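PDB 3IV7: alcohol dehydrogenase IV from Corynebacterium glutamicum, which probably reduces maleylacetate with a nicotinamide cofactor, as a member of the iron-containing alcohol dehydrogenase family. Local coordinates for residues Arg200-Gly205 / Asp220-Gly225. Residues are numbered along the deposited sequence; the frame is centred on the assembly and turned at random.
Sequences RALNQG and DEALYG
A water joins the carboxylate of E221 to the guanidinium of R200: it donates to E221 OE2 at 2.8 Å and accepts from R200 NH1 at 3.2 Å, lying in the guanidinium plane at its edge. The two charged groups stay 5.0 Å apart (NH1 to OE2), too far for a direct salt bridge, so the water relays between them, and each has a stronger partner on helix 189-211: OE1 of E221 makes a salt bridge to K208, NH2 of R200 one to E197. E197 OE2 also accepts a hydrogen bond from the hydroxyl of Y224. R200 NH2 comes obliquely to the Y224 ring, 3.9 Å from CE2, the two planes 41° apart. With CG turned away from its own carbonyl carbon (chi1 -83°) and the chain extended beyond it, E221 reaches across the face of helix 200-205, its CB against A201 O and OE1 beside Q204 CB and G205 CA.

Below these polar groups the backbones press close. The methyl of A201 points into the partner helix, 3.4 Å from E221 O and 3.6 Å from G225 CA, and meets the edge of the Y224 ring in plane. L202 lies along the far flank, CD2 3.5 Å from A222 O and CD1 against the carbonyl of G225. G205 and G225 lie where a CB would point into the opposite helix; their lack of one permits an axis separation of only 7.5 Å. At 154° the segments are nearly antiparallel: helices 189-211 and 216-236 form a tightly packed alpha-helical hairpin within the helical C-terminal domain of the iron-containing alcohol dehydrogenase fold.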
loop_
_atom_site.group_PDB
_atom_site.type_symbol
_atom_site.label_atom_id
_atom_site.label_comp_id
_atom_site.label_asym_id
_atom_site.label_seq_id
_atom_site.Cartn_x
_atom_site.Cartn_y
_atom_site.Cartn_z
ATOM N N ARG A 200 -7.140 1.415 13.471
ATOM C CA ARG A 200 -6.574 2.426 14.350
ATOM C C ARG A 200 -7.185 3.806 14.086
ATOM O O ARG A 200 -7.657 4.454 15.015
ATOM C CB ARG A 200 -5.049 2.511 14.178
ATOM C CG ARG A 200 -4.356 3.505 15.165
ATOM C CD ARG A 200 -2.952 3.927 14.685
ATOM N NE ARG A 200 -2.974 4.550 13.357
ATOM C CZ ARG A 200 -3.339 5.809 13.105
ATOM N NH1 ARG A 200 -3.763 6.607 14.087
ATOM N NH2 ARG A 200 -3.329 6.263 11.851
ATOM N N ALA A 201 -7.202 4.222 12.816
ATOM C CA ALA A 201 -7.710 5.544 12.441
ATOM C C ALA A 201 -9.195 5.716 12.718
ATOM O O ALA A 201 -9.612 6.757 13.203
ATOM C CB ALA A 201 -7.390 5.860 10.957
ATOM N N LEU A 202 -9.997 4.712 12.393
ATOM C CA LEU A 202 -11.428 4.790 12.628
ATOM C C LEU A 202 -11.790 4.763 14.103
ATOM O O LEU A 202 -12.694 5.477 14.544
ATOM C CB LEU A 202 -12.165 3.705 11.869
ATOM C CG LEU A 202 -12.243 3.990 10.380
ATOM C CD1 LEU A 202 -12.406 2.725 9.568
ATOM C CD2 LEU A 202 -13.351 5.024 10.070
ATOM N N ASN A 203 -11.066 3.965 14.872
ATOM C CA ASN A 203 -11.299 3.856 16.317
ATOM C C ASN A 203 -10.986 5.166 17.032
ATOM O O ASN A 203 -11.655 5.552 17.995
ATOM C CB ASN A 203 -10.439 2.726 16.883
ATOM C CG ASN A 203 -10.693 2.485 18.281
ATOM O OD1 ASN A 203 -11.818 2.122 18.668
ATOM N ND2 ASN A 203 -9.656 2.669 19.117
ATOM N N GLN A 204 -9.996 5.866 16.522
ATOM C CA GLN A 204 -9.600 7.173 17.050
ATOM C C GLN A 204 -10.575 8.253 16.593
ATOM O O GLN A 204 -11.031 9.068 17.393
ATOM C CB GLN A 204 -8.179 7.529 16.552
ATOM C CG GLN A 204 -7.059 6.762 17.242
ATOM C CD GLN A 204 -6.860 7.194 18.689
ATOM O OE1 GLN A 204 -6.787 8.403 19.004
ATOM N NE2 GLN A 204 -6.780 6.218 19.581
ATOM N N GLY A 205 -10.947 8.192 15.309
ATOM C CA GLY A 205 -11.746 9.249 14.667
ATOM C C GLY A 205 -13.228 9.305 15.006
ATOM O O GLY A 205 -13.762 10.382 15.310
ATOM N N ASP A 220 -10.780 13.872 9.714
ATOM C CA ASP A 220 -9.637 13.472 8.878
ATOM C C ASP A 220 -9.291 12.025 9.168
ATOM O O ASP A 220 -9.120 11.237 8.252
ATOM C CB ASP A 220 -8.406 14.362 9.131
ATOM C CG ASP A 220 -8.502 15.726 8.442
ATOM O OD1 ASP A 220 -9.200 15.831 7.414
ATOM O OD2 ASP A 220 -7.792 16.649 8.884
ATOM N N GLU A 221 -9.257 11.661 10.455
ATOM C CA GLU A 221 -8.950 10.277 10.841
ATOM C C GLU A 221 -9.926 9.285 10.243
ATOM O O GLU A 221 -9.519 8.238 9.742
ATOM C CB GLU A 221 -8.896 10.135 12.372
ATOM C CG GLU A 221 -7.571 10.548 12.927
ATOM C CD GLU A 221 -7.533 10.702 14.426
ATOM O OE1 GLU A 221 -8.602 10.779 15.089
ATOM O OE2 GLU A 221 -6.403 10.811 14.940
ATOM N N ALA A 222 -11.216 9.601 10.308
ATOM C CA ALA A 222 -12.234 8.720 9.776
ATOM C C ALA A 222 -12.068 8.537 8.269
ATOM O O ALA A 222 -12.195 7.429 7.751
ATOM C CB ALA A 222 -13.667 9.275 10.102
ATOM N N LEU A 223 -11.836 9.644 7.561
ATOM C CA LEU A 223 -11.731 9.609 6.117
ATOM C C LEU A 223 -10.462 8.821 5.720
ATOM O O LEU A 223 -10.488 7.971 4.817
ATOM C CB LEU A 223 -11.684 11.060 5.580
ATOM C CG LEU A 223 -12.337 11.417 4.272
ATOM C CD1 LEU A 223 -13.764 10.816 4.084
ATOM C CD2 LEU A 223 -12.374 12.938 4.150
ATOM N N TYR A 224 -9.365 9.108 6.384
ATOM C CA TYR A 224 -8.112 8.379 6.131
ATOM C C TYR A 224 -8.303 6.888 6.434
ATOM O O TYR A 224 -7.879 6.017 5.641
ATOM C CB TYR A 224 -6.957 8.977 6.958
ATOM C CG TYR A 224 -5.708 8.135 6.994
ATOM C CD1 TYR A 224 -4.781 8.199 5.980
ATOM C CD2 TYR A 224 -5.447 7.297 8.069
ATOM C CE1 TYR A 224 -3.618 7.411 6.002
ATOM C CE2 TYR A 224 -4.303 6.521 8.112
ATOM C CZ TYR A 224 -3.398 6.558 7.051
ATOM O OH TYR A 224 -2.247 5.795 7.098
ATOM N N GLY A 225 -8.961 6.596 7.557
ATOM C CA GLY A 225 -9.270 5.204 7.953
ATOM C C GLY A 225 -10.084 4.485 6.925
ATOM O O GLY A 225 -9.796 3.342 6.556
HETATM O O HOH W 1 -4.198 9.722 13.675
#